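Local coordinates for protein PrgB (Enterococcus faecalis, PDB 6EVU) that promotes cell aggregation, biofilm formation and conjugation by binding and compacting DNA, the part described being the adhesin domain of this cell-wall-anchored protein, at residues 166-171 and 285-290; 190-195 and 273-278. One frame throughout, in Å; residues are numbered along the deposited sequence.

Contact 1. Residues 166-171 and 285-290; sequences GKDVKT and GMTTKG
The hydroxyl OG1 of Thr287 donates to OD1 of Asp168 over 2.7 Å, the two side chains standing side by side just beyond the last bridge of two antiparallel strands. It meets the syn side of the carboxylate oxygen, 30° out of the carboxylate plane. Thr287 presents OG1 this way because the hydroxyl lies opposite its own backbone N (chi1 -171°), and the same oxygen accepts from the backbone N of Lys289, forming an ST turn. A water bridges the two loops: it donates to Asp168 OD1 (2.6 Å) and to Gly166 O (2.8 Å) and accepts from the backbone N of Thr288. OD1 is thus gripped twice, while OD2 forms a salt bridge with Lys238, an arrangement likely to keep the carboxylate ionised. Val169 and Met286 form a hydrogen-bonded pair, with Met286 N to Val169 O at 2.8 Å and Val169 N to Met286 O at 3.0 Å. Their CB atoms touch at 4.2 Å on one face of the sheet, where Gln300 of strand 299-302 touches both side chains. At the loop end, Gly166 and Gly290 exchange CA-H...O contacts. This is an antiparallel strand pair of the adhesin domain's large sheet, its ends passing into loops linked by the Asp168-Thr287 bond and the water. Strand 169-179 is flanked by strands 124-137 and 280-287, and 280-287 in turn pairs with strand 211-215, whose Phe213 touches Asp168, Lys170 and Thr287.

Contact 2. Residues 190-195 and 273-278; sequences DSPFAY and VGLANG
Phe193 and Tyr195 pair with Ala276 and Gly274 in two antiparallel hydrogen-bonded pairs, the short strands running 160° apart in direction and joined by four N-H...O bonds, among them Tyr195 N to Gly274 O at 2.8 Å. Between these pairs, Ala194 faces Leu275 in a non-hydrogen-bonded pair. The Tyr195 ring lies flat over the partner strand: CA of Gly274 sits 3.7 Å from the ring centroid and only 11° off its normal, a CH-pi contact over the centre of one face. This follows from chi1 of 48°, which sets CG between the backbone N and the carbonyl carbon and folds the ring across to the neighbouring strand. Gly274 has no side chain, and the ring rests directly on its backbone. At the ring's edge, CE1 of Tyr195 meets the methyl of Ala276 at 4.1 Å, and the same methyl touches CB of Phe193. On the opposite face of the sheet, CD2 of Leu275 reaches across to CB of Ala194 at 3.8 Å and continues loosely to the ring of Pro192. Where the strands give way to loop, Pro192 and Asn277 lie alongside each other, CB of Pro192 being 3.4 Å from OD1 of Asn277. Tyr195 OH is hydrogen-bonded to OD1 of Asn221, and the Phe193 ring meets Tyr121 edge-to-face. Strand 272-276 is the middle member of a three-stranded antiparallel sheet, between 193-197 and 221-225, while Ile280 of strand 280-287 touches both aromatic residues.

Overall arrangement
From the N terminus the chain passes through the early strands of both larger sheets before reaching 166-171, the opening half of contact 1. It then follows strand 169-179 and arrives at 190-195, the opening half of contact 2. After strands 211-215 and 221-225, residues 273-278 close the inner loop; strand 280-287 follows directly and closes the outer one at 285-290. Contact 2 is therefore nested within contact 1. Their centres lie about 26 Å apart, and their nearest atoms remain about 11 Å apart. Contact 1 joins neighbouring strands of the large antiparallel sheet, whereas contact 2 joins the edge strand 193-197 to the middle strand of the small three-stranded sheet, both within the glucan-binding protein C family region.

Contact 1. Residues 166-171 and 285-290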
ATOM      1  N   GLY A 166      11.967  10.056 -13.484  1.00 38.06           N
ATOM      2  CA  GLY A 166      10.535   9.900 -13.575  1.00 39.05           C
ATOM      3  C   GLY A 166       9.989   8.510 -13.288  1.00 40.71           C
ATOM      4  O   GLY A 166       8.803   8.275 -13.534  1.00 39.70           O
ATOM      5  N   LYS A 167      10.810   7.577 -12.802  1.00 36.01           N
ATOM      6  CA  LYS A 167      10.328   6.213 -12.597  1.00 38.86           C
ATOM      7  C   LYS A 167       9.330   6.137 -11.444  1.00 36.37           C
ATOM      8  O   LYS A 167       9.345   6.951 -10.502  1.00 32.87           O
ATOM      9  CB  LYS A 167      11.505   5.275 -12.311  1.00 33.19           C
ATOM     10  CG  LYS A 167      12.448   5.078 -13.486  1.00 37.70           C
ATOM     11  CD  LYS A 167      13.644   4.361 -12.920  1.00 37.81           C
ATOM     12  CE  LYS A 167      13.510   2.849 -13.091  1.00 58.99           C
ATOM     13  NZ  LYS A 167      12.118   2.255 -13.038  1.00 64.66           N
ATOM     14  N   ASP A 168       8.466   5.130 -11.514  1.00 30.72           N
ATOM     15  CA  ASP A 168       7.567   4.835 -10.400  1.00 29.64           C
ATOM     16  C   ASP A 168       8.324   4.419  -9.140  1.00 32.84           C
ATOM     17  O   ASP A 168       9.424   3.868  -9.192  1.00 31.92           O
ATOM     18  CB  ASP A 168       6.611   3.677 -10.770  1.00 33.40           C
ATOM     19  CG  ASP A 168       5.559   4.062 -11.812  1.00 46.17           C
ATOM     20  OD1 ASP A 168       5.498   5.247 -12.194  1.00 40.52           O
ATOM     21  OD2 ASP A 168       4.801   3.146 -12.238  1.00 42.28           O
ATOM     22  N   VAL A 169       7.727   4.711  -7.997  1.00 26.07           N
ATOM     23  CA  VAL A 169       7.932   3.898  -6.806  1.00 25.56           C
ATOM     24  C   VAL A 169       7.028   2.683  -6.959  1.00 27.54           C
ATOM     25  O   VAL A 169       5.842   2.850  -7.221  1.00 30.21           O
ATOM     26  CB  VAL A 169       7.598   4.697  -5.543  1.00 27.12           C
ATOM     27  CG1 VAL A 169       7.695   3.856  -4.287  1.00 24.48           C
ATOM     28  CG2 VAL A 169       8.560   5.896  -5.430  1.00 28.60           C
ATOM     29  N   LYS A 170       7.565   1.467  -6.795  1.00 25.26           N
ATOM     30  CA  LYS A 170       6.693   0.284  -6.825  1.00 24.89           C
ATOM     31  C   LYS A 170       7.276  -0.856  -6.000  1.00 27.31           C
ATOM     32  O   LYS A 170       8.472  -1.134  -6.082  1.00 23.94           O
ATOM     33  CB  LYS A 170       6.403  -0.171  -8.270  1.00 25.44           C
ATOM     34  CG  LYS A 170       5.246  -1.213  -8.288  1.00 27.48           C
ATOM     35  CD  LYS A 170       4.781  -1.534  -9.690  1.00 33.49           C
ATOM     36  CE  LYS A 170       5.692  -2.517 -10.394  1.00 32.66           C
ATOM     37  NZ  LYS A 170       5.160  -2.879 -11.798  1.00 36.28           N
ATOM     38  N   THR A 171       6.426  -1.498  -5.187  1.00 24.23           N
ATOM     39  CA  THR A 171       6.789  -2.547  -4.253  1.00 24.41           C
ATOM     40  C   THR A 171       5.789  -3.685  -4.404  1.00 24.02           C
ATOM     41  O   THR A 171       4.569  -3.439  -4.378  1.00 27.49           O
ATOM     42  CB  THR A 171       6.763  -2.053  -2.794  1.00 25.43           C
ATOM     43  OG1 THR A 171       7.610  -0.874  -2.673  1.00 24.89           O
ATOM     44  CG2 THR A 171       7.258  -3.127  -1.858  1.00 26.32           C
ATOM     45  N   GLY A 285       2.249   1.462  -5.318  1.00 28.22           N
ATOM     46  CA  GLY A 285       3.303   2.397  -5.629  1.00 29.33           C
ATOM     47  C   GLY A 285       2.809   3.796  -5.892  1.00 27.26           C
ATOM     48  O   GLY A 285       1.720   4.199  -5.447  1.00 31.15           O
ATOM     49  N   MET A 286       3.703   4.567  -6.482  1.00 28.93           N
ATOM     50  CA  MET A 286       3.428   5.953  -6.831  1.00 28.66           C
ATOM     51  C   MET A 286       3.923   6.205  -8.245  1.00 34.32           C
ATOM     52  O   MET A 286       5.047   5.824  -8.578  1.00 32.14           O
ATOM     53  CB  MET A 286       4.105   6.927  -5.857  1.00 29.10           C
ATOM     54  CG  MET A 286       3.955   6.501  -4.391  1.00 29.93           C
ATOM     55  SD  MET A 286       4.953   7.602  -3.307  1.00 29.97           S
ATOM     56  CE  MET A 286       3.946   9.117  -3.347  1.00 28.75           C
ATOM     57  N   THR A 287       3.103   6.894  -9.058  1.00 39.86           N
ATOM     58  CA  THR A 287       3.477   7.207 -10.433  1.00 40.34           C
ATOM     59  C   THR A 287       3.310   8.698 -10.738  1.00 34.41           C
ATOM     60  O   THR A 287       2.320   9.328 -10.349  1.00 42.61           O
ATOM     61  CB  THR A 287       2.674   6.375 -11.437  1.00 38.99           C
ATOM     62  OG1 THR A 287       3.249   6.596 -12.721  1.00 42.92           O
ATOM     63  CG2 THR A 287       1.170   6.777 -11.439  1.00 46.67           C
ATOM     64  N   THR A 288       4.325   9.286 -11.346  1.00 41.54           N
ATOM     65  CA  THR A 288       4.208  10.650 -11.848  1.00 38.50           C
ATOM     66  C   THR A 288       3.878  10.618 -13.307  1.00 39.71           C
ATOM     67  O   THR A 288       4.120  11.608 -14.019  1.00 49.58           O
ATOM     68  CB  THR A 288       5.492  11.446 -11.646  1.00 42.75           C
ATOM     69  OG1 THR A 288       6.551  10.738 -12.280  1.00 37.64           O
ATOM     70  CG2 THR A 288       5.809  11.642 -10.134  1.00 38.68           C
ATOM     71  N   LYS A 289       3.464   9.451 -13.787  1.00 41.07           N
ATOM     72  CA  LYS A 289       3.353   9.159 -15.216  1.00 49.54           C
ATOM     73  C   LYS A 289       4.613   9.560 -15.971  1.00 52.36           C
ATOM     74  O   LYS A 289       4.562   9.837 -17.164  1.00 62.78           O
ATOM     75  CB  LYS A 289       2.116   9.832 -15.825  1.00 53.66           C
ATOM     76  CG  LYS A 289       0.811   9.170 -15.421  1.00 53.05           C
ATOM     77  CD  LYS A 289      -0.393   9.975 -15.892  1.00 61.92           C
ATOM     78  CE  LYS A 289      -1.245   9.170 -16.856  1.00 70.94           C
ATOM     79  NZ  LYS A 289      -0.389   8.683 -17.972  1.00 73.69           N
ATOM     80  N   GLY A 290       5.749   9.660 -15.288  1.00 52.24           N
ATOM     81  CA  GLY A 290       7.037   9.868 -15.927  1.00 47.92           C
ATOM     82  C   GLY A 290       7.722  11.216 -15.695  1.00 50.68           C
ATOM     83  O   GLY A 290       8.870  11.363 -16.115  1.00 48.13           O
TER
HETATM   84  O   HOH W   1       6.315   7.671 -12.380  1.00 45.27           O

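Contact 2. Residues 190-195 and 273-278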
ATOM      1  N   ASP A 190     -15.175 -21.272  -2.424  1.00 55.08           N
ATOM      2  CA  ASP A 190     -16.235 -20.290  -2.593  1.00 56.35           C
ATOM      3  C   ASP A 190     -16.179 -19.179  -1.555  1.00 47.97           C
ATOM      4  O   ASP A 190     -17.138 -18.428  -1.401  1.00 54.80           O
ATOM      5  CB  ASP A 190     -17.605 -20.984  -2.611  1.00 65.50           C
ATOM      6  CG  ASP A 190     -17.846 -21.755  -3.927  1.00 77.09           C
ATOM      7  OD1 ASP A 190     -17.671 -21.146  -5.012  1.00 80.01           O
ATOM      8  OD2 ASP A 190     -18.185 -22.964  -3.885  1.00 76.22           O
ATOM      9  N   SER A 191     -15.030 -18.978  -0.914  1.00 51.17           N
ATOM     10  CA  SER A 191     -14.903 -17.961   0.128  1.00 49.35           C
ATOM     11  C   SER A 191     -13.555 -17.277  -0.027  1.00 45.98           C
ATOM     12  O   SER A 191     -12.673 -17.385   0.838  1.00 43.23           O
ATOM     13  CB  SER A 191     -15.081 -18.589   1.510  1.00 48.93           C
ATOM     14  OG  SER A 191     -16.386 -19.193   1.608  1.00 49.51           O
ATOM     15  N   PRO A 192     -13.365 -16.544  -1.134  1.00 47.74           N
ATOM     16  CA  PRO A 192     -12.096 -15.857  -1.368  1.00 38.15           C
ATOM     17  C   PRO A 192     -11.767 -14.853  -0.276  1.00 37.49           C
ATOM     18  O   PRO A 192     -12.635 -14.372   0.453  1.00 41.81           O
ATOM     19  CB  PRO A 192     -12.322 -15.148  -2.711  1.00 41.24           C
ATOM     20  CG  PRO A 192     -13.818 -14.990  -2.830  1.00 39.74           C
ATOM     21  CD  PRO A 192     -14.377 -16.223  -2.161  1.00 46.28           C
ATOM     22  N   PHE A 193     -10.472 -14.584  -0.150  1.00 38.20           N
ATOM     23  CA  PHE A 193      -9.996 -13.474   0.672  1.00 34.89           C
ATOM     24  C   PHE A 193     -10.396 -12.167   0.021  1.00 46.59           C
ATOM     25  O   PHE A 193     -10.309 -12.016  -1.208  1.00 43.77           O
ATOM     26  CB  PHE A 193      -8.471 -13.472   0.761  1.00 38.49           C
ATOM     27  CG  PHE A 193      -7.888 -14.549   1.597  1.00 32.36           C
ATOM     28  CD1 PHE A 193      -8.648 -15.268   2.517  1.00 42.09           C
ATOM     29  CD2 PHE A 193      -6.545 -14.858   1.466  1.00 36.91           C
ATOM     30  CE1 PHE A 193      -8.030 -16.258   3.315  1.00 35.80           C
ATOM     31  CE2 PHE A 193      -5.953 -15.829   2.266  1.00 32.41           C
ATOM     32  CZ  PHE A 193      -6.658 -16.529   3.150  1.00 36.06           C
ATOM     33  N   ALA A 194     -10.795 -11.206   0.838  1.00 39.69           N
ATOM     34  CA  ALA A 194     -11.031  -9.856   0.357  1.00 39.49           C
ATOM     35  C   ALA A 194     -10.203  -8.880   1.186  1.00 37.85           C
ATOM     36  O   ALA A 194     -10.202  -8.932   2.427  1.00 38.46           O
ATOM     37  CB  ALA A 194     -12.528  -9.501   0.396  1.00 38.92           C
ATOM     38  N   TYR A 195      -9.548  -7.958   0.505  1.00 33.54           N
ATOM     39  CA  TYR A 195      -8.719  -6.982   1.192  1.00 32.15           C
ATOM     40  C   TYR A 195      -8.918  -5.614   0.573  1.00 33.58           C
ATOM     41  O   TYR A 195      -9.331  -5.495  -0.584  1.00 36.49           O
ATOM     42  CB  TYR A 195      -7.234  -7.339   1.147  1.00 28.95           C
ATOM     43  CG  TYR A 195      -6.637  -7.734  -0.212  1.00 31.89           C
ATOM     44  CD1 TYR A 195      -6.774  -9.022  -0.730  1.00 27.26           C
ATOM     45  CD2 TYR A 195      -5.909  -6.809  -0.936  1.00 27.69           C
ATOM     46  CE1 TYR A 195      -6.173  -9.356  -2.007  1.00 28.17           C
ATOM     47  CE2 TYR A 195      -5.292  -7.118  -2.146  1.00 30.74           C
ATOM     48  CZ  TYR A 195      -5.433  -8.380  -2.671  1.00 33.20           C
ATOM     49  OH  TYR A 195      -4.811  -8.670  -3.849  1.00 32.23           O
ATOM     50  N   VAL A 273     -11.221  -2.948  -4.191  1.00 40.79           N
ATOM     51  CA  VAL A 273     -11.216  -4.187  -3.429  1.00 40.40           C
ATOM     52  C   VAL A 273     -10.296  -5.190  -4.116  1.00 34.65           C
ATOM     53  O   VAL A 273     -10.339  -5.328  -5.345  1.00 40.40           O
ATOM     54  CB  VAL A 273     -12.634  -4.754  -3.286  1.00 39.49           C
ATOM     55  CG1 VAL A 273     -12.596  -6.038  -2.504  1.00 43.99           C
ATOM     56  CG2 VAL A 273     -13.515  -3.688  -2.612  1.00 40.67           C
ATOM     57  N   GLY A 274      -9.435  -5.834  -3.332  1.00 34.91           N
ATOM     58  CA  GLY A 274      -8.666  -6.978  -3.788  1.00 38.60           C
ATOM     59  C   GLY A 274      -9.346  -8.281  -3.396  1.00 36.10           C
ATOM     60  O   GLY A 274      -9.836  -8.428  -2.266  1.00 36.49           O
ATOM     61  N   LEU A 275      -9.422  -9.202  -4.358  1.00 35.97           N
ATOM     62  CA  LEU A 275     -10.027 -10.522  -4.165  1.00 37.54           C
ATOM     63  C   LEU A 275      -8.980 -11.576  -4.493  1.00 43.17           C
ATOM     64  O   LEU A 275      -8.295 -11.469  -5.520  1.00 41.48           O
ATOM     65  CB  LEU A 275     -11.298 -10.729  -5.033  1.00 41.02           C
ATOM     66  CG  LEU A 275     -12.492 -10.000  -4.397  1.00 50.99           C
ATOM     67  CD1 LEU A 275     -13.653  -9.745  -5.365  1.00 60.43           C
ATOM     68  CD2 LEU A 275     -12.948 -10.735  -3.162  1.00 44.05           C
ATOM     69  N   ALA A 276      -8.809 -12.558  -3.609  1.00 39.58           N
ATOM     70  CA  ALA A 276      -7.786 -13.582  -3.816  1.00 37.77           C
ATOM     71  C   ALA A 276      -8.386 -14.973  -3.598  1.00 40.71           C
ATOM     72  O   ALA A 276      -8.808 -15.303  -2.485  1.00 41.65           O
ATOM     73  CB  ALA A 276      -6.575 -13.377  -2.899  1.00 39.67           C
ATOM     74  N   ASN A 277      -8.396 -15.802  -4.653  1.00 37.18           N
ATOM     75  CA  ASN A 277      -8.701 -17.226  -4.496  1.00 39.98           C
ATOM     76  C   ASN A 277      -7.436 -18.029  -4.200  1.00 43.65           C
ATOM     77  O   ASN A 277      -7.269 -19.141  -4.681  1.00 54.32           O
ATOM     78  CB  ASN A 277      -9.415 -17.768  -5.745  1.00 41.50           C
ATOM     79  CG  ASN A 277     -10.721 -17.040  -6.044  1.00 60.49           C
ATOM     80  OD1 ASN A 277     -11.725 -17.234  -5.348  1.00 71.06           O
ATOM     81  ND2 ASN A 277     -10.721 -16.208  -7.088  1.00 66.06           N
ATOM     82  N   GLY A 278      -6.501 -17.442  -3.469  1.00 38.86           N
ATOM     83  CA  GLY A 278      -5.198 -18.037  -3.221  1.00 34.74           C
ATOM     84  C   GLY A 278      -4.434 -17.070  -2.328  1.00 34.83           C
ATOM     85  O   GLY A 278      -5.029 -16.165  -1.748  1.00 36.80           O
TER